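Hypothetical sugar ABC-transporter sugar binding protein (Arthrobacter globiformis, PDB 7BVT) binds the sugar cyclic alpha-maltosyl-(1→6)-maltose as the substrate-binding protein of an ABC transporter, probably delivering it for uptake. Local coordinates at residues A[85-90]-A[300-305]; A[30-35]-A[58-63]; A[104-109]-A[133-138]. All blocks are in the same frame, centred on the assembly; numbering follows the deposited sequence.

Interaction 1 (A[85-90]-A[300-305]). With GLC (alpha-D-glucopyranose), chain B.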
ATOM      1  N   ASP A  85     -15.425  -3.545 -18.854  1.00 19.02           N
ATOM      2  CA  ASP A  85     -16.278  -4.320 -17.920  1.00 20.11           C
ATOM      3  C   ASP A  85     -15.581  -4.374 -16.558  1.00 18.77           C
ATOM      4  O   ASP A  85     -16.249  -4.220 -15.559  1.00 18.28           O
ATOM      5  CB  ASP A  85     -16.529  -5.717 -18.439  1.00 21.23           C
ATOM      6  CG  ASP A  85     -17.278  -5.621 -19.752  1.00 22.51           C
ATOM      7  OD1 ASP A  85     -18.330  -4.901 -19.762  1.00 24.68           O
ATOM      8  OD2 ASP A  85     -16.773  -6.230 -20.726  1.00 21.01           O
ATOM      9  N   ILE A  86     -14.280  -4.602 -16.550  1.00 16.90           N
ATOM     10  CA  ILE A  86     -13.426  -4.619 -15.332  1.00 16.48           C
ATOM     11  C   ILE A  86     -12.344  -3.544 -15.475  1.00 18.54           C
ATOM     12  O   ILE A  86     -11.568  -3.542 -16.469  1.00 18.56           O
ATOM     13  CB  ILE A  86     -12.836  -6.015 -15.041  1.00 17.28           C
ATOM     14  CG1 ILE A  86     -13.910  -7.092 -14.847  1.00 17.72           C
ATOM     15  CG2 ILE A  86     -11.879  -5.991 -13.881  1.00 17.55           C
ATOM     16  CD1 ILE A  86     -13.369  -8.511 -14.843  1.00 17.95           C
ATOM     17  N   ALA A  87     -12.169  -2.725 -14.455  1.00 16.86           N
ATOM     18  CA  ALA A  87     -10.950  -1.903 -14.298  1.00 17.35           C
ATOM     19  C   ALA A  87     -10.127  -2.413 -13.115  1.00 16.80           C
ATOM     20  O   ALA A  87     -10.699  -2.701 -12.061  1.00 17.91           O
ATOM     21  CB  ALA A  87     -11.320  -0.461 -14.051  1.00 18.77           C
ATOM     22  N   ILE A  88      -8.830  -2.509 -13.266  1.00 17.22           N
ATOM     23  CA  ILE A  88      -7.933  -2.860 -12.145  1.00 16.50           C
ATOM     24  C   ILE A  88      -7.061  -1.634 -11.886  1.00 18.93           C
ATOM     25  O   ILE A  88      -6.224  -1.288 -12.735  1.00 20.09           O
ATOM     26  CB  ILE A  88      -7.145  -4.148 -12.427  1.00 17.83           C
ATOM     27  CG1 ILE A  88      -8.087  -5.318 -12.739  1.00 17.69           C
ATOM     28  CG2 ILE A  88      -6.174  -4.489 -11.301  1.00 17.31           C
ATOM     29  CD1 ILE A  88      -7.410  -6.610 -13.018  1.00 19.40           C
ATOM     30  N   GLY A  89      -7.253  -1.003 -10.728  1.00 19.33           N
ATOM     31  CA  GLY A  89      -6.639   0.285 -10.398  1.00 18.39           C
ATOM     32  C   GLY A  89      -5.914   0.262  -9.085  1.00 17.70           C
ATOM     33  O   GLY A  89      -6.017  -0.704  -8.345  1.00 17.89           O
ATOM     34  N   ASP A  90      -5.246   1.347  -8.763  1.00 18.83           N
ATOM     35  CA  ASP A  90      -4.610   1.515  -7.449  1.00 19.65           C
ATOM     36  C   ASP A  90      -5.692   1.610  -6.378  1.00 17.60           C
ATOM     37  O   ASP A  90      -6.800   2.111  -6.649  1.00 17.64           O
ATOM     38  CB  ASP A  90      -3.723   2.758  -7.432  1.00 22.48           C
ATOM     39  CG  ASP A  90      -3.040   2.843  -6.057  1.00 26.64           C
ATOM     40  OD1 ASP A  90      -2.313   1.885  -5.711  1.00 25.74           O
ATOM     41  OD2 ASP A  90      -3.378   3.774  -5.275  1.00 28.78           O
ATOM     42  N   MET A 300     -12.616  -3.700 -10.069  1.00 15.79           N
ATOM     43  CA  MET A 300     -13.941  -3.024 -10.060  1.00 15.28           C
ATOM     44  C   MET A 300     -14.703  -3.469 -11.319  1.00 16.70           C
ATOM     45  O   MET A 300     -14.066  -3.546 -12.381  1.00 17.25           O
ATOM     46  CB  MET A 300     -13.747  -1.516 -10.087  1.00 15.68           C
ATOM     47  CG  MET A 300     -13.112  -1.002  -8.802  1.00 16.39           C
ATOM     48  SD  MET A 300     -12.284   0.547  -9.095  1.00 18.83           S
ATOM     49  CE  MET A 300     -10.669  -0.059  -9.613  1.00 18.77           C
ATOM     50  N   VAL A 301     -15.984  -3.761 -11.184  1.00 17.14           N
ATOM     51  CA  VAL A 301     -16.867  -4.151 -12.333  1.00 17.68           C
ATOM     52  C   VAL A 301     -17.806  -2.997 -12.610  1.00 18.12           C
ATOM     53  O   VAL A 301     -18.547  -2.594 -11.703  1.00 17.82           O
ATOM     54  CB  VAL A 301     -17.625  -5.445 -12.049  1.00 16.14           C
ATOM     55  CG1 VAL A 301     -18.676  -5.734 -13.119  1.00 18.28           C
ATOM     56  CG2 VAL A 301     -16.708  -6.612 -11.806  1.00 16.28           C
ATOM     57  N   PHE A 302     -17.763  -2.412 -13.798  1.00 17.07           N
ATOM     58  CA  PHE A 302     -18.703  -1.345 -14.175  1.00 18.71           C
ATOM     59  C   PHE A 302     -20.065  -2.001 -14.493  1.00 21.98           C
ATOM     60  O   PHE A 302     -20.106  -3.012 -15.218  1.00 24.55           O
ATOM     61  CB  PHE A 302     -18.210  -0.534 -15.378  1.00 19.31           C
ATOM     62  CG  PHE A 302     -17.113   0.427 -15.035  1.00 18.66           C
ATOM     63  CD1 PHE A 302     -17.401   1.598 -14.355  1.00 19.46           C
ATOM     64  CD2 PHE A 302     -15.792   0.118 -15.307  1.00 21.11           C
ATOM     65  CE1 PHE A 302     -16.386   2.479 -14.029  1.00 18.40           C
ATOM     66  CE2 PHE A 302     -14.776   0.999 -14.955  1.00 19.31           C
ATOM     67  CZ  PHE A 302     -15.086   2.159 -14.305  1.00 17.57           C
ATOM     68  N   GLU A 303     -21.148  -1.480 -13.930  1.00 24.01           N
ATOM     69  CA  GLU A 303     -22.478  -2.127 -14.053  1.00 26.57           C
ATOM     70  C   GLU A 303     -22.999  -2.006 -15.480  1.00 28.11           C
ATOM     71  O   GLU A 303     -23.020  -0.904 -16.009  1.00 29.18           O
ATOM     72  CB  GLU A 303     -23.481  -1.481 -13.122  1.00 30.55           C
ATOM     73  CG  GLU A 303     -24.665  -2.398 -12.914  1.00 39.55           C
ATOM     74  CD  GLU A 303     -25.337  -2.032 -11.621  1.00 44.93           C
ATOM     75  OE1 GLU A 303     -25.861  -0.901 -11.559  1.00 45.61           O
ATOM     76  OE2 GLU A 303     -25.208  -2.818 -10.667  1.00 50.04           O
ATOM     77  N   ASN A 304     -23.408  -3.149 -16.017  1.00 33.28           N
ATOM     78  CA  ASN A 304     -24.039  -3.366 -17.337  1.00 37.41           C
ATOM     79  C   ASN A 304     -25.342  -4.130 -17.046  1.00 39.37           C
ATOM     80  O   ASN A 304     -26.120  -3.614 -16.219  1.00 48.48           O
ATOM     81  CB  ASN A 304     -23.020  -4.022 -18.274  1.00 42.40           C
ATOM     82  CG  ASN A 304     -21.900  -3.078 -18.682  1.00 38.65           C
ATOM     83  OD1 ASN A 304     -20.710  -3.306 -18.392  1.00 38.34           O
ATOM     84  ND2 ASN A 304     -22.270  -2.054 -19.429  1.00 38.52           N
ATOM     85  N   SER A 305     -25.573  -5.310 -17.625  1.00 44.37           N
ATOM     86  CA  SER A 305     -26.711  -6.200 -17.249  1.00 46.33           C
ATOM     87  C   SER A 305     -26.290  -7.119 -16.093  1.00 45.18           C
ATOM     88  O   SER A 305     -25.079  -7.251 -15.881  1.00 38.14           O
ATOM     89  CB  SER A 305     -27.165  -6.998 -18.426  1.00 47.88           C
ATOM     90  OG  SER A 305     -26.215  -8.010 -18.720  1.00 45.23           O
TER
HETATM   91  C1  GLC B   2       2.562   1.707  -3.940  1.00 26.87           C
HETATM   92  C2  GLC B   2       1.184   1.254  -3.569  1.00 25.75           C
HETATM   93  C3  GLC B   2       0.206   2.397  -3.682  1.00 25.80           C
HETATM   94  C4  GLC B   2       0.735   3.564  -2.832  1.00 24.40           C
HETATM   95  C5  GLC B   2       2.098   3.996  -3.357  1.00 24.92           C
HETATM   96  C6  GLC B   2       2.670   5.141  -2.502  1.00 26.69           C
HETATM   97  O2  GLC B   2       0.886   0.102  -4.337  1.00 25.85           O
HETATM   98  O3  GLC B   2      -1.094   1.946  -3.264  1.00 25.47           O
HETATM   99  O4  GLC B   2      -0.114   4.693  -2.904  1.00 26.87           O
HETATM  100  O5  GLC B   2       2.978   2.907  -3.228  1.00 24.65           O
HETATM  101  O6  GLC B   2       3.651   5.819  -3.283  1.00 28.65           O

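Interaction 2 (A[30-35]-A[58-63])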
ATOM      1  N   VAL A  30     -15.770 -10.071 -22.066  1.00 25.58           N
ATOM      2  CA  VAL A  30     -15.524  -9.229 -20.876  1.00 22.19           C
ATOM      3  C   VAL A  30     -14.167  -8.566 -21.094  1.00 20.43           C
ATOM      4  O   VAL A  30     -13.154  -9.250 -21.291  1.00 23.52           O
ATOM      5  CB  VAL A  30     -15.588 -10.094 -19.600  1.00 21.56           C
ATOM      6  CG1 VAL A  30     -15.087  -9.359 -18.359  1.00 24.87           C
ATOM      7  CG2 VAL A  30     -16.986 -10.624 -19.337  1.00 21.79           C
ATOM      8  N   THR A  31     -14.172  -7.264 -21.038  1.00 19.40           N
ATOM      9  CA  THR A  31     -12.934  -6.491 -21.174  1.00 20.60           C
ATOM     10  C   THR A  31     -12.349  -6.151 -19.797  1.00 20.65           C
ATOM     11  O   THR A  31     -13.115  -5.806 -18.895  1.00 20.87           O
ATOM     12  CB  THR A  31     -13.164  -5.252 -22.005  1.00 23.04           C
ATOM     13  OG1 THR A  31     -14.163  -4.442 -21.395  1.00 25.81           O
ATOM     14  CG2 THR A  31     -13.539  -5.648 -23.429  1.00 24.07           C
ATOM     15  N   VAL A  32     -11.039  -6.210 -19.695  1.00 19.20           N
ATOM     16  CA  VAL A  32     -10.279  -5.871 -18.457  1.00 18.83           C
ATOM     17  C   VAL A  32      -9.236  -4.848 -18.844  1.00 19.42           C
ATOM     18  O   VAL A  32      -8.463  -5.165 -19.744  1.00 20.28           O
ATOM     19  CB  VAL A  32      -9.607  -7.087 -17.821  1.00 19.97           C
ATOM     20  CG1 VAL A  32      -8.791  -6.654 -16.616  1.00 21.80           C
ATOM     21  CG2 VAL A  32     -10.611  -8.139 -17.437  1.00 22.73           C
ATOM     22  N   TRP A  33      -9.225  -3.708 -18.198  1.00 17.53           N
ATOM     23  CA  TRP A  33      -8.112  -2.752 -18.314  1.00 18.36           C
ATOM     24  C   TRP A  33      -7.293  -2.783 -17.028  1.00 21.89           C
ATOM     25  O   TRP A  33      -7.889  -2.776 -15.934  1.00 20.05           O
ATOM     26  CB  TRP A  33      -8.583  -1.353 -18.581  1.00 19.23           C
ATOM     27  CG  TRP A  33      -9.364  -1.143 -19.842  1.00 20.56           C
ATOM     28  CD1 TRP A  33      -9.537  -2.022 -20.851  1.00 23.83           C
ATOM     29  CD2 TRP A  33     -10.000   0.065 -20.252  1.00 22.29           C
ATOM     30  NE1 TRP A  33     -10.275  -1.445 -21.849  1.00 23.22           N
ATOM     31  CE2 TRP A  33     -10.567  -0.181 -21.523  1.00 24.82           C
ATOM     32  CE3 TRP A  33     -10.145   1.319 -19.678  1.00 23.56           C
ATOM     33  CZ2 TRP A  33     -11.327   0.773 -22.199  1.00 24.69           C
ATOM     34  CZ3 TRP A  33     -10.846   2.282 -20.377  1.00 27.79           C
ATOM     35  CH2 TRP A  33     -11.434   1.999 -21.603  1.00 26.31           C
ATOM     36  N   HIS A  34      -5.976  -2.791 -17.165  1.00 20.06           N
ATOM     37  CA  HIS A  34      -5.053  -2.836 -16.016  1.00 18.17           C
ATOM     38  C   HIS A  34      -3.840  -2.012 -16.408  1.00 22.54           C
ATOM     39  O   HIS A  34      -3.787  -1.657 -17.595  1.00 21.91           O
ATOM     40  CB  HIS A  34      -4.672  -4.240 -15.662  1.00 19.57           C
ATOM     41  CG  HIS A  34      -3.904  -4.862 -16.768  1.00 19.79           C
ATOM     42  ND1 HIS A  34      -2.535  -4.708 -16.862  1.00 20.65           N
ATOM     43  CD2 HIS A  34      -4.314  -5.658 -17.786  1.00 21.77           C
ATOM     44  CE1 HIS A  34      -2.115  -5.424 -17.909  1.00 21.20           C
ATOM     45  NE2 HIS A  34      -3.175  -5.999 -18.518  1.00 21.44           N
ATOM     46  N   TYR A  35      -2.936  -1.768 -15.480  1.00 20.39           N
ATOM     47  CA  TYR A  35      -1.725  -0.945 -15.772  1.00 20.96           C
ATOM     48  C   TYR A  35      -0.459  -1.778 -15.589  1.00 22.48           C
ATOM     49  O   TYR A  35       0.629  -1.177 -15.586  1.00 24.19           O
ATOM     50  CB  TYR A  35      -1.712   0.383 -14.990  1.00 23.35           C
ATOM     51  CG  TYR A  35      -1.849   0.300 -13.485  1.00 21.57           C
ATOM     52  CD1 TYR A  35      -0.987  -0.453 -12.716  1.00 22.83           C
ATOM     53  CD2 TYR A  35      -2.829   1.011 -12.825  1.00 23.41           C
ATOM     54  CE1 TYR A  35      -1.103  -0.537 -11.326  1.00 20.03           C
ATOM     55  CE2 TYR A  35      -2.940   0.965 -11.441  1.00 22.07           C
ATOM     56  CZ  TYR A  35      -2.076   0.191 -10.697  1.00 21.20           C
ATOM     57  OH  TYR A  35      -2.214   0.184  -9.327  1.00 20.75           O
ATOM     58  N   VAL A  58     -17.289 -17.456 -20.701  1.00 22.84           N
ATOM     59  CA  VAL A  58     -16.720 -16.090 -20.606  1.00 23.45           C
ATOM     60  C   VAL A  58     -15.401 -16.084 -21.360  1.00 23.20           C
ATOM     61  O   VAL A  58     -14.607 -17.021 -21.180  1.00 23.56           O
ATOM     62  CB  VAL A  58     -16.533 -15.691 -19.136  1.00 23.06           C
ATOM     63  CG1 VAL A  58     -15.992 -14.280 -18.991  1.00 24.05           C
ATOM     64  CG2 VAL A  58     -17.810 -15.851 -18.359  1.00 25.92           C
ATOM     65  N   ARG A  59     -15.139 -15.008 -22.113  1.00 24.13           N
ATOM     66  CA  ARG A  59     -13.819 -14.754 -22.725  1.00 25.40           C
ATOM     67  C   ARG A  59     -13.353 -13.380 -22.239  1.00 22.39           C
ATOM     68  O   ARG A  59     -14.080 -12.376 -22.485  1.00 23.07           O
ATOM     69  CB  ARG A  59     -13.862 -14.790 -24.255  1.00 29.13           C
ATOM     70  CG  ARG A  59     -12.589 -14.294 -24.923  1.00 32.39           C
ATOM     71  CD  ARG A  59     -12.453 -14.679 -26.401  1.00 39.66           C
ATOM     72  NE  ARG A  59     -11.083 -14.421 -26.891  1.00 48.51           N
ATOM     73  CZ  ARG A  59     -10.002 -15.170 -26.605  1.00 51.34           C
ATOM     74  NH1 ARG A  59     -10.100 -16.249 -25.839  1.00 60.56           N
ATOM     75  NH2 ARG A  59      -8.817 -14.840 -27.091  1.00 52.98           N
ATOM     76  N   ILE A  60     -12.202 -13.385 -21.563  1.00 22.31           N
ATOM     77  CA  ILE A  60     -11.562 -12.170 -21.008  1.00 21.80           C
ATOM     78  C   ILE A  60     -10.614 -11.627 -22.076  1.00 20.78           C
ATOM     79  O   ILE A  60      -9.769 -12.407 -22.581  1.00 23.00           O
ATOM     80  CB  ILE A  60     -10.790 -12.469 -19.710  1.00 23.02           C
ATOM     81  CG1 ILE A  60     -11.727 -12.907 -18.568  1.00 24.27           C
ATOM     82  CG2 ILE A  60      -9.924 -11.251 -19.346  1.00 21.47           C
ATOM     83  CD1 ILE A  60     -12.627 -11.815 -18.030  1.00 24.63           C
ATOM     84  N   SER A  61     -10.765 -10.353 -22.373  1.00 22.53           N
ATOM     85  CA  SER A  61      -9.850  -9.569 -23.222  1.00 24.98           C
ATOM     86  C   SER A  61      -9.226  -8.505 -22.342  1.00 21.42           C
ATOM     87  O   SER A  61      -9.906  -7.554 -22.034  1.00 21.46           O
ATOM     88  CB  SER A  61     -10.531  -8.942 -24.404  1.00 26.58           C
ATOM     89  OG  SER A  61     -10.995  -9.964 -25.252  1.00 29.37           O
ATOM     90  N   ALA A  62      -7.955  -8.681 -22.054  1.00 22.64           N
ATOM     91  CA  ALA A  62      -7.202  -7.788 -21.161  1.00 21.73           C
ATOM     92  C   ALA A  62      -6.417  -6.820 -22.025  1.00 26.09           C
ATOM     93  O   ALA A  62      -5.846  -7.314 -23.031  1.00 25.41           O
ATOM     94  CB  ALA A  62      -6.325  -8.618 -20.294  1.00 22.27           C
ATOM     95  N   SER A  63      -6.359  -5.558 -21.624  1.00 22.77           N
ATOM     96  CA  SER A  63      -5.501  -4.498 -22.232  1.00 24.57           C
ATOM     97  C   SER A  63      -4.746  -3.729 -21.151  1.00 25.58           C
ATOM     98  O   SER A  63      -5.338  -3.366 -20.101  1.00 21.92           O
ATOM     99  CB  SER A  63      -6.295  -3.588 -23.077  1.00 25.33           C
ATOM    100  OG  SER A  63      -7.002  -4.331 -24.065  1.00 27.90           O
TER

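Interaction 3 (A[104-109]-A[133-138])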
ATOM      1  N   ALA A 104     -20.743  -2.159 -10.069  1.00 16.84           N
ATOM      2  CA  ALA A 104     -21.561  -3.293  -9.601  1.00 17.36           C
ATOM      3  C   ALA A 104     -21.188  -3.676  -8.174  1.00 19.10           C
ATOM      4  O   ALA A 104     -20.000  -3.622  -7.777  1.00 19.46           O
ATOM      5  CB  ALA A 104     -21.446  -4.495 -10.481  1.00 18.99           C
ATOM      6  N   ASP A 105     -22.182  -4.153  -7.435  1.00 19.36           N
ATOM      7  CA  ASP A 105     -21.911  -4.725  -6.110  1.00 18.38           C
ATOM      8  C   ASP A 105     -21.416  -6.159  -6.273  1.00 17.91           C
ATOM      9  O   ASP A 105     -22.084  -6.993  -6.973  1.00 18.42           O
ATOM     10  CB  ASP A 105     -23.171  -4.605  -5.266  1.00 18.69           C
ATOM     11  CG  ASP A 105     -22.989  -5.016  -3.819  1.00 19.06           C
ATOM     12  OD1 ASP A 105     -21.905  -5.493  -3.406  1.00 17.25           O
ATOM     13  OD2 ASP A 105     -23.978  -4.759  -3.085  1.00 20.04           O
ATOM     14  N   LEU A 106     -20.231  -6.459  -5.749  1.00 16.36           N
ATOM     15  CA  LEU A 106     -19.609  -7.798  -5.905  1.00 16.67           C
ATOM     16  C   LEU A 106     -20.187  -8.750  -4.889  1.00 18.54           C
ATOM     17  O   LEU A 106     -20.063  -9.954  -5.034  1.00 18.61           O
ATOM     18  CB  LEU A 106     -18.085  -7.680  -5.813  1.00 17.11           C
ATOM     19  CG  LEU A 106     -17.455  -6.793  -6.893  1.00 17.59           C
ATOM     20  CD1 LEU A 106     -16.005  -6.615  -6.562  1.00 18.31           C
ATOM     21  CD2 LEU A 106     -17.637  -7.383  -8.285  1.00 17.79           C
ATOM     22  N   ASN A 107     -20.836  -8.219  -3.854  1.00 18.23           N
ATOM     23  CA  ASN A 107     -21.522  -9.123  -2.925  1.00 18.39           C
ATOM     24  C   ASN A 107     -22.650  -9.835  -3.660  1.00 18.41           C
ATOM     25  O   ASN A 107     -23.358  -9.213  -4.420  1.00 20.95           O
ATOM     26  CB  ASN A 107     -22.128  -8.365  -1.764  1.00 18.40           C
ATOM     27  CG  ASN A 107     -21.088  -7.849  -0.808  1.00 19.50           C
ATOM     28  OD1 ASN A 107     -20.103  -8.528  -0.515  1.00 17.98           O
ATOM     29  ND2 ASN A 107     -21.361  -6.646  -0.289  1.00 19.49           N
ATOM     30  N   GLY A 108     -22.716 -11.140  -3.460  1.00 19.50           N
ATOM     31  CA  GLY A 108     -23.673 -11.992  -4.173  1.00 21.22           C
ATOM     32  C   GLY A 108     -23.199 -12.383  -5.558  1.00 24.18           C
ATOM     33  O   GLY A 108     -23.923 -13.151  -6.225  1.00 23.66           O
ATOM     34  N   ARG A 109     -22.032 -11.903  -5.989  1.00 20.80           N
ATOM     35  CA  ARG A 109     -21.460 -12.258  -7.330  1.00 22.23           C
ATOM     36  C   ARG A 109     -20.185 -13.072  -7.112  1.00 24.10           C
ATOM     37  O   ARG A 109     -19.995 -14.099  -7.745  1.00 31.89           O
ATOM     38  CB  ARG A 109     -21.215 -10.991  -8.147  1.00 21.86           C
ATOM     39  CG  ARG A 109     -22.460 -10.150  -8.411  1.00 25.77           C
ATOM     40  CD  ARG A 109     -22.276  -9.097  -9.494  1.00 26.44           C
ATOM     41  NE  ARG A 109     -23.292  -8.012  -9.381  1.00 27.10           N
ATOM     42  CZ  ARG A 109     -24.504  -8.068  -9.907  1.00 30.88           C
ATOM     43  NH1 ARG A 109     -24.862  -9.080 -10.669  1.00 29.71           N
ATOM     44  NH2 ARG A 109     -25.356  -7.077  -9.742  1.00 35.05           N
ATOM     45  N   VAL A 133     -17.742  -2.555  -3.972  1.00 15.19           N
ATOM     46  CA  VAL A 133     -17.530  -2.034  -5.355  1.00 16.22           C
ATOM     47  C   VAL A 133     -16.118  -2.375  -5.858  1.00 16.19           C
ATOM     48  O   VAL A 133     -15.884  -2.297  -7.061  1.00 17.60           O
ATOM     49  CB  VAL A 133     -17.772  -0.530  -5.467  1.00 16.77           C
ATOM     50  CG1 VAL A 133     -19.246  -0.226  -5.211  1.00 17.58           C
ATOM     51  CG2 VAL A 133     -16.810   0.302  -4.603  1.00 18.18           C
ATOM     52  N   SER A 134     -15.185  -2.735  -4.978  1.00 14.89           N
ATOM     53  CA  SER A 134     -13.852  -3.225  -5.351  1.00 14.49           C
ATOM     54  C   SER A 134     -13.474  -4.447  -4.499  1.00 15.83           C
ATOM     55  O   SER A 134     -13.961  -4.647  -3.368  1.00 15.86           O
ATOM     56  CB  SER A 134     -12.785  -2.142  -5.280  1.00 16.18           C
ATOM     57  OG  SER A 134     -12.565  -1.717  -3.943  1.00 16.23           O
ATOM     58  N   VAL A 135     -12.576  -5.231  -5.046  1.00 15.03           N
ATOM     59  CA  VAL A 135     -11.920  -6.318  -4.292  1.00 15.61           C
ATOM     60  C   VAL A 135     -10.451  -6.219  -4.636  1.00 16.67           C
ATOM     61  O   VAL A 135     -10.087  -6.036  -5.793  1.00 16.22           O
ATOM     62  CB  VAL A 135     -12.562  -7.690  -4.581  1.00 16.12           C
ATOM     63  CG1 VAL A 135     -12.423  -8.077  -6.047  1.00 17.39           C
ATOM     64  CG2 VAL A 135     -12.036  -8.780  -3.689  1.00 18.65           C
ATOM     65  N   PRO A 136      -9.546  -6.410  -3.687  1.00 15.24           N
ATOM     66  CA  PRO A 136      -8.129  -6.448  -4.038  1.00 15.20           C
ATOM     67  C   PRO A 136      -7.795  -7.706  -4.838  1.00 15.15           C
ATOM     68  O   PRO A 136      -8.286  -8.768  -4.573  1.00 16.11           O
ATOM     69  CB  PRO A 136      -7.452  -6.479  -2.670  1.00 15.87           C
ATOM     70  CG  PRO A 136      -8.433  -7.165  -1.776  1.00 15.62           C
ATOM     71  CD  PRO A 136      -9.754  -6.616  -2.252  1.00 16.35           C
ATOM     72  N   VAL A 137      -6.910  -7.546  -5.819  1.00 14.87           N
ATOM     73  CA  VAL A 137      -6.345  -8.663  -6.605  1.00 15.16           C
ATOM     74  C   VAL A 137      -4.838  -8.701  -6.474  1.00 15.63           C
ATOM     75  O   VAL A 137      -4.247  -9.675  -6.950  1.00 17.30           O
ATOM     76  CB  VAL A 137      -6.781  -8.573  -8.072  1.00 16.48           C
ATOM     77  CG1 VAL A 137      -8.268  -8.864  -8.141  1.00 18.00           C
ATOM     78  CG2 VAL A 137      -6.438  -7.259  -8.731  1.00 17.15           C
ATOM     79  N   SER A 138      -4.231  -7.735  -5.792  1.00 15.57           N
ATOM     80  CA  SER A 138      -2.826  -7.842  -5.335  1.00 17.29           C
ATOM     81  C   SER A 138      -2.685  -6.999  -4.073  1.00 15.79           C
ATOM     82  O   SER A 138      -3.598  -6.176  -3.806  1.00 16.31           O
ATOM     83  CB  SER A 138      -1.879  -7.351  -6.360  1.00 17.31           C
ATOM     84  OG  SER A 138      -1.961  -5.955  -6.494  1.00 19.26           O
TER
HETATM   85  O   HOH W   1     -17.379  -3.784  -8.701  1.00 17.27           O

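Interaction 1 (A[85-90]-A[300-305])
Ala87 and Met300 face each other as an antiparallel hydrogen-bonded pair, each giving its N-H to the other's carbonyl: Ala87 N to Met300 O and Met300 N to Ala87 O are both 2.9 Å. A third bond, from Phe302 N to Asp85 O at 2.9 Å, reaches its acceptor tilted 30° from the carbonyl plane. Between these bonds Ile86 and Val301 form the non-hydrogen-bonded pair, with CA-H...O contacts alongside, such as Ile86 CA to Met300 O, 3.2 Å. At the far end of strand 86-90, Asp90 leaves the pairing for the glycan pocket. Its CG stands anti to the backbone N (chi1 -178°), and OD1 accepts the O3 hydroxyl of a glucose unit of the bound glycan at 2.7 Å, while OD2 is held by the backbone N of Val92. An alanine at this position would remove both bonds and is likely to leave the sugar's O3 without its carboxylate acceptor. Packing divides by sheet face. On the Ile86 and Val301 face, Ile86 CG1 touches Val301 CG2 at 4.2 Å; on the other, Ala87 CB meets Phe302 CE2 at 3.9 Å. The Met300 chain bends at chi3 (-87°) to bring CE within 3.7 Å of Gly89 N. Asp85 OD2 turns to strand 28-34, accepting from Thr31 N. Strand 86-90 thus runs between strands 28-34 and 292-301, with helix 306-319 against Ile86 and Val301 and helix 94-100 against Met300 and Phe302.

Interaction 2 (A[30-35]-A[58-63])
Val30 stands opposite Ile60 in a parallel pairing and bonds to the residues on either side of it, Arg59 and Ser61. Five backbone hydrogen bonds alternate between the strands. Strand 30-34 donates through Val30 N to Arg59 O, Val32 N to Ser61 O and His34 N to Ser63 O; strand 58-63 answers through Ser61 N to Val30 O and Ser63 N to Val32 O, the last two both 2.8 Å. The short axes approach to 4.6 Å with their directions 27° apart, and the strands belong to a beta-alpha-beta unit connected by helix 38-53. CA-H...O contacts fill the intervals, as from Ala62 CA to Val32 O at 3.2 Å.

Apolar contacts gather on the face of Val30, Val32 and Ile60. Val30 and Ile60 lie side by side, and Val30 CG1 presses on Ile60 CD1 at 3.5 Å, closer than two methyls normally sit. Val30 CG2 instead reaches Val58 CG1 (3.8 Å), and Val32 CG2 reaches Ile60 CG2 (3.7 Å).

Aromatic rings close the C-terminal end. With CG between its backbone N and carbonyl carbon (chi1 65°), His34 sets one ring face over Ser63 O, CD2 3.4 Å away, and its edge toward Ala62 CB; ND1 is hydrogen-bonded to Trp36 N. Trp33 has a cation-pi partner in Lys73.

The chemistry is two-sided: aliphatic branches meet helices 38-53 and 306-319, whereas the face of Thr31, Ser61 and Ser63, which also carries Trp33, is more polar and partly exposed.

Interaction 3 (A[104-109]-A[133-138])
Ala104 O lies 3.8 Å from Val133 CA where the irregular segment 104-109 passes the start of 133-138; between these two segments the backbones meet through a water, while Leu106 bonds backbone to backbone with Gln132, just before Val133. This is loop-on-strand packing in an alpha/beta lobe of the solute-binding protein fold: the loop between helices 94-100 and 112-117 leans on the interrupted strand 131-136. The water lies 2.8 Å from Ala104 O and 2.7 Å from Val133 O, placed to donate to either, though it has other acceptors in reach.

Leu106 carries the side-chain contact. CG is anti to its carbonyl carbon (chi1 -61°), and an extended chi2 (172°) sends CD1 to the strand, where this one methyl touches both Val135 CG1 and Ser134 C at 3.9 Å. The Leu106 and Val135 side chains cross at about a right angle. Val135 holds CG1 between its backbone N and carbonyl carbon (chi1 62°), which turns that branch to the leucine methyl. Around them, Leu106 also packs on Val301 and Val135 on Leu115 of helix 112-117, placing the methyl contact in a buried apolar setting.

Polar bonds within the loop accompany its turn. Arg109 N bonds to Leu106 O at 2.9 Å, while the arginine's NE makes a weak bond to Asp105 O and its NH1 a salt bridge to Asp310. OD1 of Asp105 also accepts from Gln132 N; in the Asx turn it takes Asn107 N at 3.0 Å, met from above the carboxylate plane.

Overall arrangement
All three contacts reach one mixed sheet, interaction 3 through strand 131-136 only, and lie on the same side of the chain's centre. Interaction 2 closes first along the chain; interaction 1 then opens and encloses interaction 3 within its long loop. Interaction 1 is central: its centre is about 10 Å from that of interaction 2 and about 9 Å from that of interaction 3, and it touches both, through Ile88 N to Trp33 O on one side and Ala104 N to Val301 O on the other. Interactions 2 and 3 do not touch: their centres are about 16 Å and their nearest atoms about 7 Å apart. The chain's early strands are thereby tied to the distant strand 292-301, and strand 86-90 leads to the glycan pocket.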